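Long-range contacts in capsular polysaccharide biosynthesis protein (PDB 4BQN), which binds coenzyme A and probably acts as an acetyltransferase in the biosynthesis of the capsular polysaccharide: residues A[96-101]-A[180-185]; A[137-142]-A[268-273]; A[111-116]-A[286-291]. The protein carries 1 engineered substitution. All blocks are in the same frame, centred on the assembly; numbering follows the deposited sequence.

Interaction 1: residues A[96-101]-A[180-185]. With COA (coenzyme A), chain C.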
loop_
_atom_site.group_PDB
_atom_site.type_symbol
_atom_site.label_atom_id
_atom_site.label_comp_id
_atom_site.label_asym_id
_atom_site.label_seq_id
_atom_site.Cartn_x
_atom_site.Cartn_y
_atom_site.Cartn_z
ATOM N N GLN A 96 2.392 5.464 -9.619
ATOM C CA GLN A 96 2.929 5.406 -8.284
ATOM C C GLN A 96 2.464 4.153 -7.530
ATOM O O GLN A 96 1.285 3.781 -7.595
ATOM C CB GLN A 96 2.453 6.645 -7.530
ATOM C CG GLN A 96 2.874 6.728 -6.071
ATOM C CD GLN A 96 2.557 8.097 -5.519
ATOM O OE1 GLN A 96 1.417 8.550 -5.598
ATOM N NE2 GLN A 96 3.577 8.785 -4.982
ATOM N N TYR A 97 3.399 3.525 -6.812
ATOM C CA TYR A 97 3.077 2.492 -5.846
ATOM C C TYR A 97 2.723 3.219 -4.546
ATOM O O TYR A 97 3.572 3.897 -3.935
ATOM C CB TYR A 97 4.241 1.527 -5.648
ATOM C CG TYR A 97 3.947 0.503 -4.588
ATOM C CD1 TYR A 97 2.935 -0.448 -4.765
ATOM C CD2 TYR A 97 4.651 0.504 -3.388
ATOM C CE1 TYR A 97 2.656 -1.387 -3.788
ATOM C CE2 TYR A 97 4.379 -0.434 -2.399
ATOM C CZ TYR A 97 3.377 -1.372 -2.604
ATOM O OH TYR A 97 3.096 -2.315 -1.655
ATOM N N MET A 98 1.466 3.128 -4.139
ATOM C CA MET A 98 0.975 3.937 -3.038
ATOM C C MET A 98 1.216 3.216 -1.707
ATOM O O MET A 98 0.593 2.196 -1.422
ATOM C CB MET A 98 -0.511 4.235 -3.246
ATOM C CG MET A 98 -0.769 5.053 -4.488
ATOM S SD MET A 98 -2.503 5.133 -4.973
ATOM C CE MET A 98 -2.660 3.586 -5.875
ATOM N N HIS A 99 2.096 3.774 -0.885
ATOM C CA HIS A 99 2.452 3.218 0.412
ATOM C C HIS A 99 2.534 4.399 1.369
ATOM O O HIS A 99 3.136 5.432 1.043
ATOM C CB HIS A 99 3.766 2.444 0.292
ATOM C CG HIS A 99 4.288 1.881 1.574
ATOM N ND1 HIS A 99 4.427 0.525 1.790
ATOM C CD2 HIS A 99 4.761 2.492 2.688
ATOM C CE1 HIS A 99 4.961 0.329 2.982
ATOM N NE2 HIS A 99 5.167 1.506 3.551
ATOM N N TRP A 100 1.900 4.266 2.526
ATOM C CA TRP A 100 1.805 5.377 3.468
ATOM C C TRP A 100 1.581 4.817 4.856
ATOM O O TRP A 100 0.535 4.214 5.112
ATOM C CB TRP A 100 0.628 6.271 3.072
ATOM C CG TRP A 100 0.471 7.499 3.892
ATOM C CD1 TRP A 100 -0.360 7.684 4.972
ATOM C CD2 TRP A 100 1.117 8.759 3.657
ATOM N NE1 TRP A 100 -0.247 8.982 5.434
ATOM C CE2 TRP A 100 0.659 9.657 4.653
ATOM C CE3 TRP A 100 2.051 9.217 2.711
ATOM C CZ2 TRP A 100 1.083 10.985 4.713
ATOM C CZ3 TRP A 100 2.471 10.537 2.768
ATOM C CH2 TRP A 100 1.999 11.402 3.773
ATOM N N GLU A 101 2.544 5.028 5.752
ATOM C CA GLU A 101 2.493 4.487 7.124
ATOM C C GLU A 101 1.896 5.481 8.122
ATOM O O GLU A 101 1.855 5.211 9.311
ATOM C CB GLU A 101 3.891 4.024 7.566
ATOM C CG GLU A 101 4.384 2.883 6.704
ATOM C CD GLU A 101 5.818 2.517 6.961
ATOM O OE1 GLU A 101 6.305 2.761 8.083
ATOM O OE2 GLU A 101 6.443 1.988 6.027
ATOM N N ILE A 180 2.676 9.067 -13.110
ATOM C CA ILE A 180 1.380 9.407 -12.523
ATOM C C ILE A 180 1.459 9.181 -11.016
ATOM O O ILE A 180 1.682 8.054 -10.579
ATOM C CB ILE A 180 0.260 8.540 -13.137
ATOM C CG1 ILE A 180 0.141 8.781 -14.656
ATOM C CG2 ILE A 180 -1.072 8.828 -12.464
ATOM C CD1 ILE A 180 -0.416 7.597 -15.424
ATOM N N SER A 181 1.292 10.251 -10.233
ATOM C CA SER A 181 1.396 10.196 -8.768
ATOM C C SER A 181 0.360 11.068 -8.064
ATOM O O SER A 181 -0.221 11.977 -8.666
ATOM C CB SER A 181 2.783 10.633 -8.306
ATOM O OG SER A 181 3.800 9.798 -8.820
ATOM N N VAL A 182 0.161 10.797 -6.777
ATOM C CA VAL A 182 -0.798 11.532 -5.950
ATOM C C VAL A 182 -0.187 11.960 -4.612
ATOM O O VAL A 182 -0.899 12.133 -3.630
ATOM C CB VAL A 182 -2.097 10.730 -5.689
ATOM C CG1 VAL A 182 -2.961 10.686 -6.934
ATOM C CG2 VAL A 182 -1.796 9.314 -5.198
ATOM N N THR A 183 1.121 12.197 -4.595
ATOM C CA THR A 183 1.834 12.526 -3.355
ATOM C C THR A 183 1.277 13.776 -2.649
ATOM O O THR A 183 1.033 13.745 -1.433
ATOM C CB THR A 183 3.339 12.696 -3.614
ATOM O OG1 THR A 183 3.825 11.519 -4.279
ATOM C CG2 THR A 183 4.098 12.895 -2.294
ATOM N N ASP A 184 1.077 14.865 -3.399
ATOM C CA ASP A 184 0.599 16.112 -2.790
ATOM C C ASP A 184 -0.814 15.934 -2.250
ATOM O O ASP A 184 -1.144 16.444 -1.180
ATOM C CB ASP A 184 0.642 17.266 -3.810
ATOM C CG ASP A 184 2.045 17.549 -4.326
ATOM O OD1 ASP A 184 3.014 17.437 -3.545
ATOM O OD2 ASP A 184 2.180 17.893 -5.521
ATOM N N PHE A 185 -1.631 15.195 -2.986
ATOM C CA PHE A 185 -2.978 14.875 -2.551
ATOM C C PHE A 185 -2.971 14.112 -1.227
ATOM O O PHE A 185 -3.717 14.434 -0.308
ATOM C CB PHE A 185 -3.706 14.060 -3.634
ATOM C CG PHE A 185 -5.097 13.671 -3.252
ATOM C CD1 PHE A 185 -6.146 14.576 -3.372
ATOM C CD2 PHE A 185 -5.354 12.405 -2.707
ATOM C CE1 PHE A 185 -7.433 14.221 -3.003
ATOM C CE2 PHE A 185 -6.641 12.045 -2.327
ATOM C CZ PHE A 185 -7.677 12.959 -2.472
HETATM N N1A COA C . 7.725 3.768 2.212
HETATM C C2A COA C . 8.307 2.746 2.890
HETATM N N3A COA C . 8.445 1.516 2.366
HETATM C C4A COA C . 8.028 1.281 1.101
HETATM C C5A COA C . 7.404 2.339 0.315
HETATM C C6A COA C . 7.267 3.643 0.951
HETATM N N6A COA C . 6.691 4.663 0.282
HETATM N N7A COA C . 7.078 1.833 -0.897
HETATM C C8A COA C . 7.481 0.537 -0.891
HETATM N N9A COA C . 8.018 0.211 0.307
HETATM C C1B COA C . 8.619 -1.063 0.718
HETATM C C2B COA C . 7.975 -2.310 0.137
HETATM O O2B COA C . 6.878 -2.730 0.950
HETATM C C3B COA C . 9.161 -3.260 0.181
HETATM O O3B COA C . 9.311 -3.681 1.550
HETATM P P3B COA C . 10.268 -4.900 1.979
HETATM O O7A COA C . 9.962 -5.078 3.445
HETATM O O8A COA C . 9.807 -6.054 1.130
HETATM O O9A COA C . 11.681 -4.455 1.688
HETATM C C4B COA C . 10.341 -2.358 -0.178
HETATM O O4B COA C . 9.938 -1.031 0.168
HETATM C C5B COA C . 10.748 -2.412 -1.651
HETATM O O5B COA C . 9.592 -2.098 -2.419
HETATM P P1A COA C . 9.637 -1.084 -3.639
HETATM O O1A COA C . 8.215 -0.901 -4.079
HETATM O O2A COA C . 10.416 0.148 -3.283
HETATM O O3A COA C . 10.481 -1.801 -4.792
HETATM P P2A COA C . 10.358 -3.184 -5.610
HETATM O O4A COA C . 11.549 -4.030 -5.235
HETATM O O5A COA C . 10.211 -2.780 -7.051
HETATM O O6A COA C . 9.043 -3.916 -5.096
HETATM C CBP COA C . 6.747 -4.482 -4.691
HETATM C CCP COA C . 7.702 -3.673 -5.567
HETATM C CDP COA C . 5.307 -4.260 -5.137
HETATM C CEP COA C . 7.053 -5.955 -4.902
HETATM C CAP COA C . 6.968 -4.046 -3.219
HETATM O OAP COA C . 6.478 -2.717 -3.028
HETATM C C9P COA C . 6.390 -4.927 -2.123
HETATM O O9P COA C . 7.009 -5.905 -1.724
HETATM N N8P COA C . 5.226 -4.569 -1.569
HETATM C C7P COA C . 4.628 -5.314 -0.468
HETATM C C6P COA C . 3.985 -6.633 -0.858
HETATM C C5P COA C . 2.871 -6.346 -1.829
HETATM O O5P COA C . 3.070 -6.327 -3.034
HETATM N N4P COA C . 1.692 -6.119 -1.280
HETATM C C3P COA C . 0.535 -5.825 -2.077
HETATM C C2P COA C . -0.048 -4.496 -1.654
HETATM S S1P COA C . -1.030 -3.898 -2.972
#
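The carboxamide of Gln96 meets two partners differently: Thr183 OG1 lies close to its plane, 2.8 Å from Gln96 NE2, whereas the backbone N of Val182 comes from above the plane to Gln96 OE1, again at 2.8 Å and almost straight (171° at the hydrogen). The loop 96-101 follows strand 91-94, an outermost strand of the parallel sheet, and here meets the start of helix 183-189, with Val182 as N-cap residue. Gln96 reaches across because its chain is fully extended (chi1 177°, chi2 170°), and its backbone N donates to Ile180 O at 2.9 Å, so three bonds fix one residue. Beside them Met98 SD rests against Val182 CG2, while Gln96 also touches Leu164 of helix 153-167. Two rings of the same loop face the other way, onto coenzyme A. The pantetheine OAP sits over one face of Tyr97, the adenine N7A lies at its edge, and the ligand's N8P donates to Tyr97 OH. On one face of His99 lies the adenine, with C4A over the ring centre and 3.6 Å above its plane. In that plane, at the edge, His99 NE2 donates to the anti lone pair of Glu101 OE2 at 2.8 Å.

Interaction 2: residues A[137-142]-A[268-273]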
loop_
_atom_site.group_PDB
_atom_site.type_symbol
_atom_site.label_atom_id
_atom_site.label_comp_id
_atom_site.label_asym_id
_atom_site.label_seq_id
_atom_site.Cartn_x
_atom_site.Cartn_y
_atom_site.Cartn_z
ATOM N N THR A 137 1.451 -5.656 29.869
ATOM C CA THR A 137 2.067 -4.340 30.061
ATOM C C THR A 137 1.867 -3.477 28.814
ATOM O O THR A 137 1.502 -2.304 28.908
ATOM C CB THR A 137 3.562 -4.451 30.407
ATOM O OG1 THR A 137 3.712 -5.227 31.601
ATOM C CG2 THR A 137 4.174 -3.077 30.638
ATOM N N TYR A 138 2.084 -4.072 27.644
ATOM C CA TYR A 138 1.898 -3.352 26.389
ATOM C C TYR A 138 0.464 -2.849 26.262
ATOM O O TYR A 138 0.240 -1.670 25.941
ATOM C CB TYR A 138 2.257 -4.245 25.208
ATOM C CG TYR A 138 2.341 -3.522 23.879
ATOM C CD1 TYR A 138 1.197 -3.283 23.112
ATOM C CD2 TYR A 138 3.573 -3.098 23.383
ATOM C CE1 TYR A 138 1.284 -2.628 21.884
ATOM C CE2 TYR A 138 3.678 -2.431 22.169
ATOM C CZ TYR A 138 2.533 -2.207 21.418
ATOM O OH TYR A 138 2.646 -1.549 20.210
ATOM N N LEU A 139 -0.509 -3.724 26.520
ATOM C CA LEU A 139 -1.912 -3.339 26.401
ATOM C C LEU A 139 -2.296 -2.214 27.372
ATOM O O LEU A 139 -3.137 -1.373 27.040
ATOM C CB LEU A 139 -2.840 -4.553 26.533
ATOM C CG LEU A 139 -3.174 -5.296 25.219
ATOM C CD1 LEU A 139 -4.102 -4.463 24.348
ATOM C CD2 LEU A 139 -1.949 -5.731 24.414
ATOM N N ARG A 140 -1.642 -2.160 28.533
ATOM C CA ARG A 140 -1.895 -1.076 29.482
ATOM C C ARG A 140 -1.265 0.251 29.049
ATOM O O ARG A 140 -1.638 1.292 29.571
ATOM C CB ARG A 140 -1.426 -1.454 30.890
ATOM C CG ARG A 140 -2.323 -2.484 31.565
ATOM C CD ARG A 140 -1.917 -2.747 33.009
ATOM N NE ARG A 140 -0.636 -3.446 33.123
ATOM C CZ ARG A 140 -0.493 -4.761 33.285
ATOM N NH1 ARG A 140 -1.556 -5.553 33.352
ATOM N NH2 ARG A 140 0.720 -5.288 33.380
ATOM N N HIS A 141 -0.336 0.212 28.083
ATOM C CA HIS A 141 0.413 1.406 27.654
ATOM C C HIS A 141 0.066 1.912 26.249
ATOM O O HIS A 141 0.826 2.685 25.648
ATOM C CB HIS A 141 1.919 1.138 27.747
ATOM C CG HIS A 141 2.458 1.151 29.146
ATOM N ND1 HIS A 141 2.324 0.088 30.012
ATOM C CD2 HIS A 141 3.145 2.101 29.823
ATOM C CE1 HIS A 141 2.899 0.382 31.163
ATOM N NE2 HIS A 141 3.406 1.599 31.075
ATOM N N LEU A 142 -1.092 1.518 25.726
ATOM C CA LEU A 142 -1.438 1.946 24.364
ATOM C C LEU A 142 -1.520 3.457 24.246
ATOM O O LEU A 142 -1.128 4.024 23.225
ATOM C CB LEU A 142 -2.747 1.350 23.879
ATOM C CG LEU A 142 -2.824 -0.169 23.781
ATOM C CD1 LEU A 142 -4.194 -0.543 23.241
ATOM C CD2 LEU A 142 -1.742 -0.753 22.886
ATOM N N ALA A 268 -11.599 -7.484 17.928
ATOM C CA ALA A 268 -11.441 -6.428 18.934
ATOM C C ALA A 268 -9.960 -6.097 19.106
ATOM O O ALA A 268 -9.099 -6.973 18.924
ATOM C CB ALA A 268 -12.090 -6.842 20.262
ATOM N N TYR A 269 -9.648 -4.840 19.427
ATOM C CA TYR A 269 -8.236 -4.456 19.438
ATOM C C TYR A 269 -7.427 -5.207 20.492
ATOM O O TYR A 269 -6.277 -5.534 20.227
ATOM C CB TYR A 269 -8.027 -2.936 19.522
ATOM C CG TYR A 269 -8.407 -2.325 20.846
ATOM C CD1 TYR A 269 -7.505 -2.298 21.907
ATOM C CD2 TYR A 269 -9.668 -1.773 21.031
ATOM C CE1 TYR A 269 -7.857 -1.743 23.128
ATOM C CE2 TYR A 269 -10.034 -1.218 22.245
ATOM C CZ TYR A 269 -9.126 -1.206 23.281
ATOM O OH TYR A 269 -9.513 -0.650 24.465
ATOM N N GLU A 270 -8.011 -5.521 21.655
ATOM C CA GLU A 270 -7.242 -6.204 22.692
ATOM C C GLU A 270 -6.807 -7.610 22.254
ATOM O O GLU A 270 -5.607 -7.912 22.278
ATOM C CB GLU A 270 -7.982 -6.236 24.039
ATOM C CG GLU A 270 -7.181 -6.885 25.157
ATOM C CD GLU A 270 -7.886 -6.836 26.500
ATOM O OE1 GLU A 270 -9.137 -6.861 26.530
ATOM O OE2 GLU A 270 -7.185 -6.780 27.533
ATOM N N PRO A 271 -7.771 -8.470 21.834
ATOM C CA PRO A 271 -7.321 -9.778 21.370
ATOM C C PRO A 271 -6.431 -9.703 20.138
ATOM O O PRO A 271 -5.528 -10.517 20.009
ATOM C CB PRO A 271 -8.625 -10.524 21.040
ATOM C CG PRO A 271 -9.685 -9.488 20.994
ATOM C CD PRO A 271 -9.243 -8.413 21.928
ATOM N N TYR A 272 -6.667 -8.744 19.248
ATOM C CA TYR A 272 -5.797 -8.585 18.086
ATOM C C TYR A 272 -4.338 -8.379 18.520
ATOM O O TYR A 272 -3.408 -9.063 18.045
ATOM C CB TYR A 272 -6.264 -7.430 17.179
ATOM C CG TYR A 272 -5.306 -7.228 16.024
ATOM C CD1 TYR A 272 -5.437 -7.965 14.849
ATOM C CD2 TYR A 272 -4.217 -6.352 16.135
ATOM C CE1 TYR A 272 -4.532 -7.817 13.804
ATOM C CE2 TYR A 272 -3.305 -6.195 15.102
ATOM C CZ TYR A 272 -3.467 -6.927 13.936
ATOM O OH TYR A 272 -2.555 -6.767 12.928
ATOM N N LEU A 273 -4.136 -7.437 19.433
ATOM C CA LEU A 273 -2.785 -7.101 19.861
ATOM C C LEU A 273 -2.156 -8.210 20.705
ATOM O O LEU A 273 -0.979 -8.509 20.572
ATOM C CB LEU A 273 -2.770 -5.753 20.588
ATOM C CG LEU A 273 -3.127 -4.543 19.706
ATOM C CD1 LEU A 273 -3.342 -3.320 20.580
ATOM C CD2 LEU A 273 -2.053 -4.281 18.654
#
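Leu142 and Leu273 point at each other tip to tip, Leu142 CD2 meeting Leu273 CD1 at 3.8 Å. The other methyl of Leu142, CD1, leans obliquely against the ring of Tyr269, 3.9 Å from Tyr269 CE1. That ring stands there because its CG is placed between the backbone N and the carbonyl carbon (chi1 70°), which brings the end of the side chain nearer than its first bond would suggest. Leu139 slants over the opposite helix with its branches divided: CD2 comes to 3.9 Å from Leu273 CB, and CD1 reaches Glu270, 4.0 Å from both Glu270 CA and Glu270 CG. This is helix-to-helix packing at a break: Leu139 belongs to the last turn of helix 135-140 and Leu142 opens helix 142-151, while their partners fill the first turn or so of helix 269-281. Between the two leucines His141, at the N-cap position of the next helix, folds its ring back, His141 ND1 giving a 2.8 Å hydrogen bond to Thr137 O. Next to Leu139 in the chain, Tyr138 packs on helix 123-130 and meets Phe277 edge-to-face. Ile125 of helix 123-130 also touches Leu273, and Tyr260, on strand 260-262, is touched by the side chains of both Tyr269 and Leu273.

Interaction 3: residues A[111-116]-A[286-291]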
loop_
_atom_site.group_PDB
_atom_site.type_symbol
_atom_site.label_atom_id
_atom_site.label_comp_id
_atom_site.label_asym_id
_atom_site.label_seq_id
_atom_site.Cartn_x
_atom_site.Cartn_y
_atom_site.Cartn_z
ATOM N N TYR A 111 9.439 -9.460 7.637
ATOM C CA TYR A 111 10.646 -9.687 6.841
ATOM C C TYR A 111 11.482 -10.681 7.627
ATOM O O TYR A 111 11.737 -10.481 8.814
ATOM C CB TYR A 111 11.446 -8.394 6.637
ATOM C CG TYR A 111 12.800 -8.632 5.975
ATOM C CD1 TYR A 111 13.939 -8.957 6.729
ATOM C CD2 TYR A 111 12.930 -8.557 4.597
ATOM C CE1 TYR A 111 15.168 -9.186 6.120
ATOM C CE2 TYR A 111 14.148 -8.793 3.978
ATOM C CZ TYR A 111 15.264 -9.102 4.744
ATOM O OH TYR A 111 16.479 -9.327 4.130
ATOM N N GLY A 112 11.911 -11.747 6.967
ATOM C CA GLY A 112 12.716 -12.791 7.615
ATOM C C GLY A 112 11.971 -13.662 8.608
ATOM O O GLY A 112 12.586 -14.466 9.313
ATOM N N LEU A 113 10.656 -13.475 8.673
ATOM C CA LEU A 113 9.742 -14.203 9.548
ATOM C C LEU A 113 8.695 -14.840 8.672
ATOM O O LEU A 113 8.517 -14.426 7.525
ATOM C CB LEU A 113 9.071 -13.243 10.543
ATOM C CG LEU A 113 9.983 -12.541 11.553
ATOM C CD1 LEU A 113 9.247 -11.414 12.248
ATOM C CD2 LEU A 113 10.541 -13.528 12.572
ATOM N N PRO A 114 7.999 -15.856 9.190
ATOM C CA PRO A 114 6.994 -16.506 8.349
ATOM C C PRO A 114 5.943 -15.506 7.882
ATOM O O PRO A 114 5.632 -14.547 8.604
ATOM C CB PRO A 114 6.347 -17.524 9.292
ATOM C CG PRO A 114 7.360 -17.763 10.360
ATOM C CD PRO A 114 8.094 -16.469 10.528
ATOM N N PRO A 115 5.386 -15.721 6.686
ATOM C CA PRO A 115 4.294 -14.856 6.252
ATOM C C PRO A 115 3.149 -14.915 7.260
ATOM O O PRO A 115 2.842 -15.976 7.809
ATOM C CB PRO A 115 3.863 -15.467 4.913
ATOM C CG PRO A 115 5.047 -16.251 4.457
ATOM C CD PRO A 115 5.681 -16.777 5.706
ATOM N N HIS A 116 2.539 -13.773 7.522
ATOM C CA HIS A 116 1.408 -13.726 8.432
ATOM C C HIS A 116 0.142 -13.894 7.604
ATOM O O HIS A 116 0.024 -13.271 6.540
ATOM C CB HIS A 116 1.391 -12.394 9.196
ATOM C CG HIS A 116 0.403 -12.367 10.317
ATOM N ND1 HIS A 116 -0.957 -12.277 10.108
ATOM C CD2 HIS A 116 0.579 -12.472 11.654
ATOM C CE1 HIS A 116 -1.578 -12.314 11.275
ATOM N NE2 HIS A 116 -0.667 -12.434 12.228
ATOM N N ALA A 286 15.937 -14.000 17.930
ATOM C CA ALA A 286 16.945 -13.338 17.109
ATOM C C ALA A 286 16.347 -12.827 15.800
ATOM O O ALA A 286 16.728 -11.759 15.304
ATOM C CB ALA A 286 18.124 -14.263 16.837
ATOM N N ASP A 287 15.407 -13.581 15.236
ATOM C CA ASP A 287 14.797 -13.187 13.959
ATOM C C ASP A 287 13.792 -12.066 14.166
ATOM O O ASP A 287 13.690 -11.157 13.332
ATOM C CB ASP A 287 14.097 -14.370 13.283
ATOM C CG ASP A 287 15.042 -15.504 12.956
ATOM O OD1 ASP A 287 16.277 -15.337 13.080
ATOM O OD2 ASP A 287 14.532 -16.571 12.561
ATOM N N VAL A 288 13.069 -12.109 15.279
ATOM C CA VAL A 288 12.167 -11.008 15.623
ATOM C C VAL A 288 12.989 -9.722 15.853
ATOM O O VAL A 288 12.601 -8.631 15.405
ATOM C CB VAL A 288 11.288 -11.356 16.838
ATOM C CG1 VAL A 288 10.419 -10.170 17.245
ATOM C CG2 VAL A 288 10.395 -12.545 16.510
ATOM N N SER A 289 14.133 -9.837 16.526
ATOM C CA SER A 289 15.015 -8.681 16.723
ATOM C C SER A 289 15.567 -8.123 15.396
ATOM O O SER A 289 15.606 -6.908 15.180
ATOM C CB SER A 289 16.160 -9.047 17.663
ATOM O OG SER A 289 16.957 -7.913 17.952
ATOM N N ALA A 290 15.983 -9.008 14.497
ATOM C CA ALA A 290 16.462 -8.560 13.190
ATOM C C ALA A 290 15.364 -7.810 12.435
ATOM O O ALA A 290 15.610 -6.789 11.794
ATOM C CB ALA A 290 16.977 -9.723 12.364
ATOM N N PHE A 291 14.142 -8.325 12.522
ATOM C CA PHE A 291 12.989 -7.680 11.890
ATOM C C PHE A 291 12.764 -6.288 12.485
ATOM O O PHE A 291 12.638 -5.289 11.754
ATOM C CB PHE A 291 11.731 -8.554 12.064
ATOM C CG PHE A 291 10.448 -7.853 11.713
ATOM C CD1 PHE A 291 10.201 -7.437 10.407
ATOM C CD2 PHE A 291 9.469 -7.635 12.674
ATOM C CE1 PHE A 291 9.016 -6.790 10.081
ATOM C CE2 PHE A 291 8.279 -6.991 12.350
ATOM C CZ PHE A 291 8.051 -6.574 11.053
HETATM O O HOH W 1 13.959 -11.163 10.521
HETATM O O HOH W 2 12.258 -16.452 11.222
#
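Leu113 straddles two turns of helix 285-296 with its two methyls. CD1 lies against Phe291, 3.8 Å from Phe291 CB, the two side chains meeting at about a right angle; CD2 slides over Asp287, 3.7 Å from Asp287 CB, and comes to 4.1 Å from Val288 CG2. With CG anti to the carbonyl carbon (chi1 -64°), the tip of Leu113 is turned nearer the helix than the first bond of the side chain is. One turn on from Asp287, the ring of Phe291 meets the backbone of Tyr111 obliquely, with Phe291 CD1 3.5 Å from Tyr111 N. Tyr111 itself sends its ring elsewhere, into a cation-pi contact with Arg294, a residue that binds coenzyme A. The loop 111-116 joins the two strands of the small antiparallel pair 107-108 and 121-122. Gly112 turns its backbone with a positive phi of 71°, and Leu113 and Phe291 both continue onto Phe280 of helix 269-281.

Polar groups meet across this interface through water. One water donates to Tyr111 O and, at 2.8 Å, to Asp287 O, the same carbonyl that accepts the helical bond from Phe291 N. A second donates to Gly112 O and, at 2.6 Å, to Asp287 OD2. All four protein atoms so joined are acceptors, so neither pair could bond directly; each water supplies both hydrogens, and helix and loop are joined by apolar contacts and by these two water bridges.

In the fold
Interaction 1 contributes Tyr97, His99 and Glu101 to the coenzyme A pocket, whereas interactions 2 and 3 lie farther out, their centres about 30 Å and 27 Å from its own. None of the three touches another. Interaction 3 still borders the ligand: the side chain of Tyr111 is about 5 Å from coenzyme A at the nearest atoms, and helix 285-296 supplies Arg294 to it. Interactions 2 and 3 come within about 6 Å of each other at their nearest atoms and use successive helices, 269-281 and 285-296; helix 123-130 packs against both. Interaction 2 is plain packing away from the site. Arg299, beyond helix 285-296, forms a salt bridge with Glu101 of interaction 1.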